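Local coordinates for glutamate receptor kainate-like protein (Pleurobrachia bachei, PDB 4ZDM) that binds glycine in the two-lobed ligand-binding domain of an ionotropic glutamate receptor subunit and so probably gates an ion channel in response to glycine, at residues N3-G7 against D51-T55; I31-Y37 against Y56-T60; D126-P130 against V206-F212; P130-L134 against D160-I164. One frame throughout, in Å; residues are numbered along the deposited sequence. Where two conformers were deposited one is given.

How the contacts relate
The four contacts form two pairs, on opposite sides of the chain's centre. Contacts 1 and 2 adjoin in sequence and both use strand 54-59, their centres 18 Å apart; along the chain their segments alternate. Contacts 3 and 4 share Pro130, have centres 12 Å apart and touch directly, with Phe212 CD2 3.4 Å from Tyr161 OH. Between the pairs lie centre-to-centre distances of 37 to 47 Å. This split matches the two lobes of a glutamate-receptor ligand-binding domain, where the agonist sits in the cleft between them. The side chain of Thr60 in contact 2 is about 14 Å from the bound glycine, and Thr60 does not line the pocket.

Contact 1. Residues N3-G7 against D51-T55; sequences NNLNG and DLNFT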
loop_
_atom_site.group_PDB
_atom_site.type_symbol
_atom_site.label_atom_id
_atom_site.label_comp_id
_atom_site.label_asym_id
_atom_site.label_seq_id
_atom_site.Cartn_x
_atom_site.Cartn_y
_atom_site.Cartn_z
ATOM N N ASN A 3 7.670 -12.178 -19.200
ATOM C CA ASN A 3 7.788 -12.155 -17.712
ATOM C C ASN A 3 7.319 -10.836 -17.121
ATOM O O ASN A 3 7.680 -9.779 -17.614
ATOM C CB ASN A 3 9.226 -12.376 -17.246
ATOM C CG ASN A 3 9.721 -13.770 -17.526
ATOM O OD1 ASN A 3 8.940 -14.651 -17.889
ATOM N ND2 ASN A 3 11.024 -13.987 -17.348
ATOM N N ASN A 4 6.533 -10.910 -16.046
ATOM C CA ASN A 4 5.903 -9.738 -15.547
ATOM C C ASN A 4 5.533 -9.931 -14.067
ATOM O O ASN A 4 5.932 -10.879 -13.403
ATOM C CB ASN A 4 4.690 -9.363 -16.398
ATOM C CG ASN A 4 3.593 -10.414 -16.427
ATOM O OD1 ASN A 4 2.905 -10.693 -15.440
ATOM N ND2 ASN A 4 3.342 -10.926 -17.632
ATOM N N LEU A 5 4.817 -8.953 -13.528
ATOM C CA LEU A 5 4.491 -8.948 -12.093
ATOM C C LEU A 5 3.162 -9.568 -11.688
ATOM O O LEU A 5 2.745 -9.503 -10.510
ATOM C CB LEU A 5 4.555 -7.515 -11.584
ATOM C CG LEU A 5 5.881 -6.807 -11.747
ATOM C CD1 LEU A 5 5.873 -5.390 -11.232
ATOM C CD2 LEU A 5 6.952 -7.613 -11.026
ATOM N N ASN A 6 2.478 -10.177 -12.642
ATOM C CA ASN A 6 1.355 -11.050 -12.358
ATOM C C ASN A 6 0.275 -10.379 -11.548
ATOM O O ASN A 6 -0.323 -10.995 -10.672
ATOM C CB ASN A 6 1.856 -12.326 -11.636
ATOM C CG ASN A 6 2.909 -13.099 -12.453
ATOM O OD1 ASN A 6 2.932 -13.042 -13.679
ATOM N ND2 ASN A 6 3.766 -13.828 -11.765
ATOM N N GLY A 7 -0.003 -9.109 -11.839
ATOM C CA GLY A 7 -1.076 -8.413 -11.195
ATOM C C GLY A 7 -0.814 -7.837 -9.819
ATOM O O GLY A 7 -1.713 -7.480 -9.047
ATOM N N ASP A 51 2.720 -3.366 -19.813
ATOM C CA ASP A 51 3.776 -4.308 -20.086
ATOM C C ASP A 51 4.124 -5.206 -18.908
ATOM O O ASP A 51 4.189 -6.447 -19.045
ATOM C CB ASP A 51 5.018 -3.551 -20.561
ATOM C CG ASP A 51 6.058 -4.444 -21.172
ATOM O OD1 ASP A 51 6.788 -5.115 -20.437
ATOM O OD2 ASP A 51 6.104 -4.511 -22.405
ATOM N N LEU A 52 4.289 -4.620 -17.733
ATOM C CA LEU A 52 4.731 -5.355 -16.555
ATOM C C LEU A 52 3.568 -5.967 -15.777
ATOM O O LEU A 52 3.816 -6.731 -14.850
ATOM C CB LEU A 52 5.518 -4.460 -15.611
ATOM C CG LEU A 52 7.022 -4.227 -15.774
ATOM C CD1 LEU A 52 7.244 -3.627 -17.069
ATOM C CD2 LEU A 52 7.612 -3.355 -14.701
ATOM N N ASN A 53 2.343 -5.682 -16.158
ATOM C CA ASN A 53 1.164 -6.320 -15.541
ATOM C C ASN A 53 1.069 -6.038 -14.060
ATOM O O ASN A 53 1.095 -6.937 -13.223
ATOM C CB ASN A 53 1.186 -7.820 -15.776
ATOM C CG ASN A 53 -0.145 -8.472 -15.523
ATOM O OD1 ASN A 53 -1.138 -7.836 -15.369
ATOM N ND2 ASN A 53 -0.125 -9.790 -15.481
ATOM N N PHE A 54 0.966 -4.771 -13.750
ATOM C CA PHE A 54 0.690 -4.335 -12.384
ATOM C C PHE A 54 -0.448 -3.343 -12.378
ATOM O O PHE A 54 -0.705 -2.666 -13.391
ATOM C CB PHE A 54 1.911 -3.725 -11.642
ATOM C CG PHE A 54 2.480 -2.466 -12.213
ATOM C CD1 PHE A 54 1.941 -1.241 -11.955
ATOM C CD2 PHE A 54 3.621 -2.529 -12.967
ATOM C CE1 PHE A 54 2.521 -0.059 -12.427
ATOM C CE2 PHE A 54 4.238 -1.376 -13.405
ATOM C CZ PHE A 54 3.686 -0.142 -13.160
ATOM N N THR A 55 -1.174 -3.296 -11.260
ATOM C CA THR A 55 -2.160 -2.273 -11.028
ATOM C C THR A 55 -1.533 -1.205 -10.129
ATOM O O THR A 55 -0.525 -1.479 -9.438
ATOM C CB THR A 55 -3.443 -2.793 -10.387
ATOM O OG1 THR A 55 -3.162 -3.373 -9.134
ATOM C CG2 THR A 55 -4.116 -3.798 -11.275
HETATM O O HOH W 1 7.694 -6.880 -18.120
HETATM O O HOH W 2 -3.732 -5.915 -8.462
#
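Leu5 N donates to Leu52 O at 2.8 Å and Gly7 N to Asn53 O at 2.8 Å; these two backbone bonds run through the tight part of the contact. Here the Leu5 side chain lies alongside Phe54, pointing the same way, and its CD1 reaches Phe54 CD2 at 4.0 Å. Asn4 belongs to the same close packing, its CB 3.2 Å from Leu52 O, and its amide oxygen is gripped twice. Asn6 N closes an Asx turn on Asn4 OD1 from within the carbonyl plane at 2.9 Å, while Asn53 ND2 reaches Asn4 OD1 from above that plane at 3.2 Å, the two amides being turned 73° apart. Asn53, with positive phi just past the helix end, has CG anti to its own N (chi1 -164°), which carries its amide across to Asn4. The periphery is looser and wetter: one water links Asn3 O to Asp51 OD1, and another joins Gly7 O to Thr55 OG1, a hydroxyl also hydrogen-bonded to His9. The N-terminal loop thus runs beside the turn from helix 40-52 into strand 54-59 and leads into its parallel neighbour, strand 8-13, while Leu230 of helix 228-240 packs on both Leu5 and Leu52.

Contact 2. Residues I31-Y37 against Y56-T60; sequences IRDPSCY and YNFIT. With SO4 (sulfate ion), chain D; SO4 (sulfate ion), chain B.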
loop_
_atom_site.group_PDB
_atom_site.type_symbol
_atom_site.label_atom_id
_atom_site.label_comp_id
_atom_site.label_asym_id
_atom_site.label_seq_id
_atom_site.Cartn_x
_atom_site.Cartn_y
_atom_site.Cartn_z
ATOM N N ILE A 31 -7.928 11.743 -5.458
ATOM C CA ILE A 31 -6.617 12.293 -5.796
ATOM C C ILE A 31 -5.601 11.187 -6.126
ATOM O O ILE A 31 -4.567 11.447 -6.779
ATOM C CB ILE A 31 -6.094 13.192 -4.608
ATOM C CG1 ILE A 31 -4.899 14.006 -5.030
ATOM C CG2 ILE A 31 -5.769 12.379 -3.370
ATOM C CD1 ILE A 31 -4.443 14.989 -3.956
ATOM N N ARG A 32 -5.891 9.965 -5.705
ATOM C CA ARG A 32 -5.034 8.813 -6.003
ATOM C C ARG A 32 -5.288 8.210 -7.362
ATOM O O ARG A 32 -4.541 7.366 -7.828
ATOM C CB ARG A 32 -5.205 7.715 -4.953
ATOM C CG ARG A 32 -4.795 8.138 -3.555
ATOM C CD ARG A 32 -4.615 6.901 -2.695
ATOM N NE ARG A 32 -4.124 7.208 -1.372
ATOM C CZ ARG A 32 -3.818 6.294 -0.453
ATOM N NH1 ARG A 32 -3.982 5.007 -0.699
ATOM N NH2 ARG A 32 -3.332 6.717 0.703
ATOM N N ASP A 33 -6.369 8.612 -8.036
ATOM C CA ASP A 33 -6.767 7.978 -9.298
ATOM C C ASP A 33 -5.941 8.464 -10.475
ATOM O O ASP A 33 -5.988 9.635 -10.797
ATOM C CB ASP A 33 -8.250 8.296 -9.569
ATOM C CG ASP A 33 -8.821 7.569 -10.753
ATOM O OD1 ASP A 33 -8.127 6.922 -11.535
ATOM O OD2 ASP A 33 -10.086 7.708 -10.910
ATOM N N PRO A 34 -5.136 7.580 -11.109
ATOM C CA PRO A 34 -4.312 8.025 -12.227
ATOM C C PRO A 34 -5.079 8.639 -13.395
ATOM O O PRO A 34 -4.477 9.417 -14.140
ATOM C CB PRO A 34 -3.604 6.734 -12.650
ATOM C CG PRO A 34 -3.526 5.924 -11.399
ATOM C CD PRO A 34 -4.890 6.162 -10.787
ATOM N N SER A 35 -6.356 8.316 -13.534
ATOM C CA SER A 35 -7.134 8.854 -14.633
ATOM C C SER A 35 -7.351 10.344 -14.492
ATOM O O SER A 35 -7.756 10.964 -15.467
ATOM C CB SER A 35 -8.460 8.108 -14.766
ATOM O OG SER A 35 -9.319 8.455 -13.700
ATOM N N CYS A 36 -7.078 10.919 -13.334
ATOM C CA CYS A 36 -7.225 12.334 -13.104
ATOM C C CYS A 36 -6.010 13.137 -13.569
ATOM O O CYS A 36 -5.961 14.356 -13.389
ATOM C CB CYS A 36 -7.432 12.629 -11.617
ATOM S SG CYS A 36 -8.972 12.028 -10.868
ATOM N N TYR A 37 -4.990 12.470 -14.142
ATOM C CA TYR A 37 -3.714 13.105 -14.461
ATOM C C TYR A 37 -3.287 12.930 -15.902
ATOM O O TYR A 37 -3.692 11.966 -16.558
ATOM C CB TYR A 37 -2.607 12.508 -13.578
ATOM C CG TYR A 37 -2.796 12.739 -12.101
ATOM C CD1 TYR A 37 -3.647 11.906 -11.322
ATOM C CD2 TYR A 37 -2.205 13.819 -11.470
ATOM C CE1 TYR A 37 -3.840 12.112 -9.984
ATOM C CE2 TYR A 37 -2.393 14.025 -10.122
ATOM C CZ TYR A 37 -3.198 13.189 -9.389
ATOM O OH TYR A 37 -3.375 13.483 -8.065
ATOM N N TYR A 56 -2.076 0.016 -10.107
ATOM C CA TYR A 56 -1.468 1.091 -9.366
ATOM C C TYR A 56 -2.404 2.230 -9.074
ATOM O O TYR A 56 -3.426 2.443 -9.787
ATOM C CB TYR A 56 -0.246 1.632 -10.115
ATOM C CG TYR A 56 -0.580 2.299 -11.420
ATOM C CD1 TYR A 56 -0.808 1.521 -12.561
ATOM C CD2 TYR A 56 -0.609 3.675 -11.531
ATOM C CE1 TYR A 56 -1.126 2.130 -13.800
ATOM C CE2 TYR A 56 -0.904 4.278 -12.757
ATOM C CZ TYR A 56 -1.147 3.501 -13.852
ATOM O OH TYR A 56 -1.443 4.069 -15.097
ATOM N N ASN A 57 -2.069 2.951 -8.005
ATOM C CA ASN A 57 -2.609 4.253 -7.714
ATOM C C ASN A 57 -1.496 5.194 -7.358
ATOM O O ASN A 57 -0.332 4.749 -7.147
ATOM C CB ASN A 57 -3.641 4.212 -6.589
ATOM C CG ASN A 57 -4.920 3.551 -7.049
ATOM O OD1 ASN A 57 -5.560 4.007 -7.990
ATOM N ND2 ASN A 57 -5.240 2.387 -6.482
ATOM N N PHE A 58 -1.794 6.479 -7.309
ATOM C CA PHE A 58 -0.811 7.488 -7.001
ATOM C C PHE A 58 -0.956 7.979 -5.592
ATOM O O PHE A 58 -2.095 8.114 -5.076
ATOM C CB PHE A 58 -0.990 8.702 -7.943
ATOM C CG PHE A 58 -0.648 8.472 -9.384
ATOM C CD1 PHE A 58 0.222 7.486 -9.806
ATOM C CD2 PHE A 58 -1.172 9.311 -10.386
ATOM C CE1 PHE A 58 0.545 7.333 -11.126
ATOM C CE2 PHE A 58 -0.846 9.139 -11.692
ATOM C CZ PHE A 58 -0.008 8.146 -12.086
ATOM N N ILE A 59 0.125 8.347 -4.916
ATOM C CA ILE A 59 0.064 8.907 -3.586
ATOM C C ILE A 59 0.964 10.117 -3.582
ATOM O O ILE A 59 2.146 10.045 -3.965
ATOM C CB ILE A 59 0.505 7.914 -2.479
ATOM C CG1 ILE A 59 -0.522 6.752 -2.394
ATOM C CG2 ILE A 59 0.680 8.656 -1.129
ATOM C CD1 ILE A 59 -0.279 5.801 -1.270
ATOM N N THR A 60 0.419 11.263 -3.193
ATOM C CA THR A 60 1.140 12.532 -3.097
ATOM C C THR A 60 1.519 12.789 -1.650
ATOM O O THR A 60 0.649 12.708 -0.742
ATOM C CB THR A 60 0.222 13.667 -3.590
ATOM O OG1 THR A 60 -0.205 13.364 -4.904
ATOM C CG2 THR A 60 0.935 14.984 -3.645
HETATM S S SO4 D . -4.528 2.168 -2.917
HETATM O O1 SO4 D . -4.949 3.612 -2.953
HETATM O O2 SO4 D . -3.982 1.883 -1.569
HETATM O O3 SO4 D . -3.446 1.991 -3.943
HETATM O O4 SO4 D . -5.640 1.256 -3.209
HETATM S S SO4 B . -3.518 3.681 2.793
HETATM O O1 SO4 B . -5.021 3.635 2.798
HETATM O O2 SO4 B . -3.050 3.229 1.460
HETATM O O3 SO4 B . -3.036 2.721 3.843
HETATM O O4 SO4 B . -3.000 5.024 3.076
HETATM O O HOH W 3 -2.198 11.318 -5.120
HETATM O O HOH W 4 -1.573 15.177 -6.564
#
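Phe58 meets Pro34 with one face of its ring and Tyr37 with its edge. Pro34 CG sits over that face, 4.0 Å from the Phe58 centroid and only 4° off the normal, a CH-pi contact. The ring edge points at the face of Tyr37, a T-shaped pair with planes at 74° and centroids 5.4 Å apart. Pro34 CG also touches Tyr56 CE2 at 3.4 Å, so one proline carbon meets both aromatic side chains; Pro34 and Tyr56 slide past each other in opposite directions. A nearly straight bond (178°) from Phe58 N to a lone pair of Arg32 O at 2.9 Å joins the backbones. Beyond it, Arg32 runs extended from CG to NE beside Ile59, whose CD1 covers the centre of one guanidinium face. The guanidinium edge serves two sulfates, probably from the crystallisation liquor: NH1 bonds to both, and NH2 to one of them. Asn57 ND2 reaches a sulfate too, and Arg11 and Arg32 of the second subunit help to hold these anions. Tyr37 OH donates to Ile31 O at 2.7 Å, bracing the loop internally. The loop, tied through Cys36 to Cys28 by a disulfide, flanks strand 54-59, with strand 8-13 as the strand's parallel neighbour and Val42 of helix 40-52 against Tyr37.

Contact 3. Residues D126-P130 against V206-F212; sequences DLSHP and VQIGETF
The Phe212 ring is met by Pro130 CG, which approaches Phe212 CE1 obliquely at 3.9 Å, while the nearly parallel ring of Tyr161 also packs against it. The imidazole of His129 has Ser128 CB over one face, toward the rim, and a water in its plane at the edge; that water accepts from Glu210 N. These groups belong to one lobe of the clamshell-like, periplasmic-binding-protein type fold, where the loop after strand 112-121 lies over the irregular part of strand 205-221. At the centre is Ile208. Its CG2 is anti to the backbone N and thereby directed against the backbone of 127-129, with Ile208 CG2 3.5 Å from His129 C and 3.6 Å from Leu127 O. The Pro130 and Ile208 side chains slide past each other in opposite directions; Pro130 CD is 3.6 Å from Ile208 O. Across the two segments the fit is by packing of carbon against carbon and carbonyl. At the far end Asp126 OD2 lies 3.9 Å from Val206 CG2; the carboxylate is hydrogen-bonded to Ser122 OG and Asp123 N. Val120 of strand 112-121 and Val187 of strand 186-192 pack on Ile208 as well. Gly209 has positive phi (66°), and its backbone passes close to the loop, Gly209 CA coming 3.3 Å from Ser128 O.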
loop_
_atom_site.group_PDB
_atom_site.type_symbol
_atom_site.label_atom_id
_atom_site.label_comp_id
_atom_site.label_asym_id
_atom_site.label_seq_id
_atom_site.Cartn_x
_atom_site.Cartn_y
_atom_site.Cartn_z
ATOM N N ASP A 126 22.764 41.490 -17.071
ATOM C CA ASP A 126 22.757 40.115 -16.610
ATOM C C ASP A 126 24.182 39.657 -16.328
ATOM O O ASP A 126 25.153 40.185 -16.879
ATOM C CB ASP A 126 22.108 39.198 -17.639
ATOM C CG ASP A 126 20.803 39.754 -18.185
ATOM O OD1 ASP A 126 20.063 40.445 -17.443
ATOM O OD2 ASP A 126 20.519 39.498 -19.371
ATOM N N LEU A 127 24.282 38.677 -15.444
ATOM C CA LEU A 127 25.535 38.034 -15.100
ATOM C C LEU A 127 25.979 37.110 -16.219
ATOM O O LEU A 127 25.190 36.770 -17.106
ATOM C CB LEU A 127 25.359 37.256 -13.799
ATOM C CG LEU A 127 24.918 38.140 -12.627
ATOM C CD1 LEU A 127 24.558 37.324 -11.409
ATOM C CD2 LEU A 127 26.041 39.091 -12.277
ATOM N N SER A 128 27.230 36.686 -16.177
ATOM C CA SER A 128 27.760 35.872 -17.261
ATOM C C SER A 128 27.990 34.429 -16.824
ATOM O O SER A 128 28.031 33.517 -17.649
ATOM C CB SER A 128 29.063 36.476 -17.794
ATOM O OG SER A 128 28.823 37.767 -18.349
ATOM N N HIS A 129 28.164 34.220 -15.527
ATOM C CA HIS A 129 28.371 32.873 -14.992
ATOM C C HIS A 129 27.690 32.805 -13.644
ATOM O O HIS A 129 27.677 33.783 -12.927
ATOM C CB HIS A 129 29.847 32.520 -14.819
ATOM C CG HIS A 129 30.693 32.864 -16.000
ATOM N ND1 HIS A 129 30.699 32.108 -17.153
ATOM C CD2 HIS A 129 31.559 33.884 -16.209
ATOM C CE1 HIS A 129 31.537 32.649 -18.021
ATOM N NE2 HIS A 129 32.067 33.728 -17.475
ATOM N N PRO A 130 27.101 31.654 -13.293
ATOM C CA PRO A 130 26.398 31.567 -12.006
ATOM C C PRO A 130 27.203 31.894 -10.762
ATOM O O PRO A 130 26.664 32.475 -9.808
ATOM C CB PRO A 130 25.945 30.103 -11.969
ATOM C CG PRO A 130 25.826 29.712 -13.374
ATOM C CD PRO A 130 26.918 30.436 -14.094
ATOM N N VAL A 206 16.123 34.648 -19.178
ATOM C CA VAL A 206 17.349 34.133 -19.782
ATOM C C VAL A 206 18.130 33.248 -18.816
ATOM O O VAL A 206 17.999 33.350 -17.592
ATOM C CB VAL A 206 18.255 35.268 -20.242
ATOM C CG1 VAL A 206 17.513 36.139 -21.265
ATOM C CG2 VAL A 206 18.729 36.079 -19.072
ATOM N N GLN A 207 19.006 32.434 -19.384
ATOM C CA GLN A 207 19.884 31.588 -18.593
ATOM C C GLN A 207 21.256 32.234 -18.444
ATOM O O GLN A 207 21.837 32.733 -19.409
ATOM C CB GLN A 207 20.015 30.201 -19.234
ATOM C CG GLN A 207 20.960 29.320 -18.455
ATOM C CD GLN A 207 20.922 27.800 -18.820
ATOM O OE1 GLN A 207 21.727 27.001 -18.292
ATOM N NE2 GLN A 207 20.020 27.413 -19.654
ATOM N N ILE A 208 21.746 32.272 -17.226
ATOM C CA ILE A 208 23.087 32.795 -16.960
ATOM C C ILE A 208 24.161 31.739 -17.199
ATOM O O ILE A 208 24.241 30.740 -16.467
ATOM C CB ILE A 208 23.197 33.273 -15.539
ATOM C CG1 ILE A 208 22.241 34.435 -15.278
ATOM C CG2 ILE A 208 24.639 33.693 -15.226
ATOM C CD1 ILE A 208 21.977 34.708 -13.823
ATOM N N GLY A 209 24.985 31.957 -18.218
ATOM C CA GLY A 209 26.020 31.001 -18.504
ATOM C C GLY A 209 25.493 29.655 -18.955
ATOM O O GLY A 209 24.406 29.547 -19.520
ATOM N N GLU A 210 26.298 28.632 -18.702
ATOM C CA GLU A 210 26.042 27.297 -19.158
ATOM C C GLU A 210 25.338 26.436 -18.099
ATOM O O GLU A 210 25.393 26.724 -16.912
ATOM C CB GLU A 210 27.362 26.626 -19.561
ATOM C CG GLU A 210 28.086 27.329 -20.718
ATOM C CD GLU A 210 27.269 27.336 -22.010
ATOM O OE1 GLU A 210 26.892 26.239 -22.473
ATOM O OE2 GLU A 210 26.983 28.430 -22.554
ATOM N N THR A 211 24.668 25.379 -18.550
ATOM C CA THR A 211 24.129 24.339 -17.672
ATOM C C THR A 211 25.289 23.750 -16.908
ATOM O O THR A 211 26.417 23.777 -17.404
ATOM C CB THR A 211 23.345 23.314 -18.503
ATOM O OG1 THR A 211 22.203 24.005 -19.065
ATOM C CG2 THR A 211 22.883 22.050 -17.657
ATOM N N PHE A 212 25.040 23.350 -15.665
ATOM C CA PHE A 212 26.084 22.788 -14.816
ATOM C C PHE A 212 25.577 21.667 -13.941
ATOM O O PHE A 212 24.377 21.503 -13.714
ATOM C CB PHE A 212 26.743 23.919 -13.961
ATOM C CG PHE A 212 25.813 24.673 -13.052
ATOM C CD1 PHE A 212 24.913 25.589 -13.544
ATOM C CD2 PHE A 212 25.884 24.522 -11.689
ATOM C CE1 PHE A 212 24.054 26.320 -12.693
ATOM C CE2 PHE A 212 25.038 25.269 -10.853
ATOM C CZ PHE A 212 24.141 26.132 -11.360
HETATM O O HOH W 5 28.979 29.342 -17.256
#

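Contact 4. Residues P130-L134 against D160-I164; sequences PLELL and DYNRI. With NA (sodium ion), chain F; SO4 (sulfate ion), chain C.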
loop_
_atom_site.group_PDB
_atom_site.type_symbol
_atom_site.label_atom_id
_atom_site.label_comp_id
_atom_site.label_asym_id
_atom_site.label_seq_id
_atom_site.Cartn_x
_atom_site.Cartn_y
_atom_site.Cartn_z
ATOM N N PRO A 130 27.101 31.654 -13.293
ATOM C CA PRO A 130 26.398 31.567 -12.006
ATOM C C PRO A 130 27.203 31.894 -10.762
ATOM O O PRO A 130 26.664 32.475 -9.808
ATOM C CB PRO A 130 25.945 30.103 -11.969
ATOM C CG PRO A 130 25.826 29.712 -13.374
ATOM C CD PRO A 130 26.918 30.436 -14.094
ATOM N N LEU A 131 28.480 31.543 -10.731
ATOM C CA LEU A 131 29.254 31.840 -9.538
ATOM C C LEU A 131 29.504 33.343 -9.349
ATOM O O LEU A 131 29.887 33.748 -8.252
ATOM C CB LEU A 131 30.571 31.061 -9.570
ATOM C CG LEU A 131 30.363 29.566 -9.334
ATOM C CD1 LEU A 131 31.684 28.859 -9.372
ATOM C CD2 LEU A 131 29.696 29.327 -8.007
ATOM N N GLU A 132 29.237 34.158 -10.365
ATOM C CA GLU A 132 29.348 35.618 -10.213
ATOM C C GLU A 132 28.344 36.109 -9.157
ATOM O O GLU A 132 28.473 37.233 -8.660
ATOM C CB GLU A 132 29.139 36.332 -11.553
ATOM C CG GLU A 132 30.297 36.096 -12.530
ATOM C CD GLU A 132 30.092 36.729 -13.889
ATOM O OE1 GLU A 132 29.006 37.283 -14.162
ATOM O OE2 GLU A 132 31.046 36.664 -14.692
ATOM N N LEU A 133 27.343 35.282 -8.801
ATOM C CA LEU A 133 26.377 35.678 -7.757
ATOM C C LEU A 133 27.040 35.962 -6.427
ATOM O O LEU A 133 26.560 36.774 -5.613
ATOM C CB LEU A 133 25.293 34.601 -7.572
ATOM C CG LEU A 133 24.245 34.514 -8.671
ATOM C CD1 LEU A 133 23.484 33.209 -8.507
ATOM C CD2 LEU A 133 23.323 35.707 -8.590
ATOM N N LEU A 134 28.182 35.329 -6.217
ATOM C CA LEU A 134 28.843 35.436 -4.941
ATOM C C LEU A 134 29.554 36.753 -4.773
ATOM O O LEU A 134 29.983 37.034 -3.675
ATOM C CB LEU A 134 29.846 34.296 -4.742
ATOM C CG LEU A 134 29.217 32.908 -4.734
ATOM C CD1 LEU A 134 30.291 31.877 -4.679
ATOM C CD2 LEU A 134 28.317 32.792 -3.564
ATOM N N ASP A 160 32.417 26.805 -3.398
ATOM C CA ASP A 160 31.648 27.957 -3.923
ATOM C C ASP A 160 30.178 27.552 -4.201
ATOM O O ASP A 160 29.289 28.359 -3.995
ATOM C CB ASP A 160 32.231 28.542 -5.221
ATOM C CG ASP A 160 33.591 29.209 -5.038
ATOM O OD1 ASP A 160 33.837 29.827 -3.990
ATOM O OD2 ASP A 160 34.412 29.125 -5.978
ATOM N N TYR A 161 29.947 26.347 -4.732
ATOM C CA TYR A 161 28.571 25.848 -4.885
ATOM C C TYR A 161 27.929 25.693 -3.504
ATOM O O TYR A 161 26.747 25.961 -3.312
ATOM C CB TYR A 161 28.561 24.531 -5.675
ATOM C CG TYR A 161 28.773 24.686 -7.167
ATOM C CD1 TYR A 161 28.198 25.740 -7.865
ATOM C CD2 TYR A 161 29.476 23.728 -7.895
ATOM C CE1 TYR A 161 28.382 25.877 -9.239
ATOM C CE2 TYR A 161 29.634 23.845 -9.276
ATOM C CZ TYR A 161 29.097 24.918 -9.938
ATOM O OH TYR A 161 29.246 25.038 -11.317
ATOM N N ASN A 162 28.714 25.261 -2.502
ATOM C CA ASN A 162 28.178 25.162 -1.153
ATOM C C ASN A 162 27.695 26.524 -0.690
ATOM O O ASN A 162 26.660 26.639 -0.045
ATOM C CB ASN A 162 29.212 24.668 -0.115
ATOM C CG ASN A 162 29.825 23.284 -0.406
ATOM O OD1 ASN A 162 30.906 22.974 0.124
ATOM N ND2 ASN A 162 29.162 22.446 -1.183
ATOM N N ARG A 163 28.470 27.559 -1.017
ATOM C CA ARG A 163 28.147 28.920 -0.584
ATOM C C ARG A 163 26.891 29.417 -1.314
ATOM O O ARG A 163 26.060 30.097 -0.732
ATOM C CB ARG A 163 29.345 29.849 -0.844
ATOM C CG ARG A 163 29.157 31.300 -0.410
ATOM C CD ARG A 163 29.783 31.600 0.955
ATOM N NE ARG A 163 29.323 32.907 1.382
ATOM C CZ ARG A 163 30.064 34.018 1.373
ATOM N NH1 ARG A 163 31.309 33.968 0.976
ATOM N NH2 ARG A 163 29.548 35.150 1.755
ATOM N N ILE A 164 26.784 29.091 -2.596
ATOM C CA ILE A 164 25.539 29.384 -3.326
ATOM C C ILE A 164 24.318 28.801 -2.586
ATOM O O ILE A 164 23.295 29.465 -2.441
ATOM C CB ILE A 164 25.653 28.850 -4.760
ATOM C CG1 ILE A 164 26.661 29.657 -5.580
ATOM C CG2 ILE A 164 24.251 28.840 -5.409
ATOM C CD1 ILE A 164 26.151 31.013 -6.035
HETATM NA NA NA F . 32.895 30.468 -2.077
HETATM S S SO4 C . 30.197 21.994 -13.697
HETATM O O1 SO4 C . 30.345 23.053 -14.711
HETATM O O2 SO4 C . 29.970 22.639 -12.387
HETATM O O3 SO4 C . 29.184 21.042 -14.212
HETATM O O4 SO4 C . 31.416 21.203 -13.559
HETATM O O HOH W 6 32.992 32.391 -1.047
#
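Apolar packing of the 3-10 segment 130-134 on helix 159-167 holds these two parts together in one lobe of the clamshell-like ligand-binding fold, with a sodium ion bound at the rim of the contact. Leu131 and Leu134 supply most of the contact from the 3-10 segment, Ile164 from the helix. Both chi angles of Ile164 are near -70° (chi2 -76°), bending the chain so that CD1 turns toward the 3-10 segment; Ile164 CD1 lies 3.7 Å from Leu134 CD2 and 4.0 Å from Leu133 CB. Leu134 crosses Arg163 as well, its CD2 coming 3.6 Å from Arg163 CG, while its other branch, CD1, rests 3.7 Å from Asp160 O. Leu131 CD2 touches both Asp160 CB, at 3.8 Å, and the Tyr161 ring; the Leu131 side chain crosses that of Tyr161 at about a right angle, its CD2 3.9 Å from Tyr161 CD1. Farther along that ring, Tyr161 OH donates to a sulfate, probably from the crystallisation liquor, which also accepts from Gln213 N. Arg163 folds at chi2 (98°) and makes a salt bridge with Asp167 through NE. Its NH1 donates to a water that coordinates the sodium ion. The same metal is bound directly by Asp160 OD1, with a sodium-to-oxygen distance of 2.2 Å.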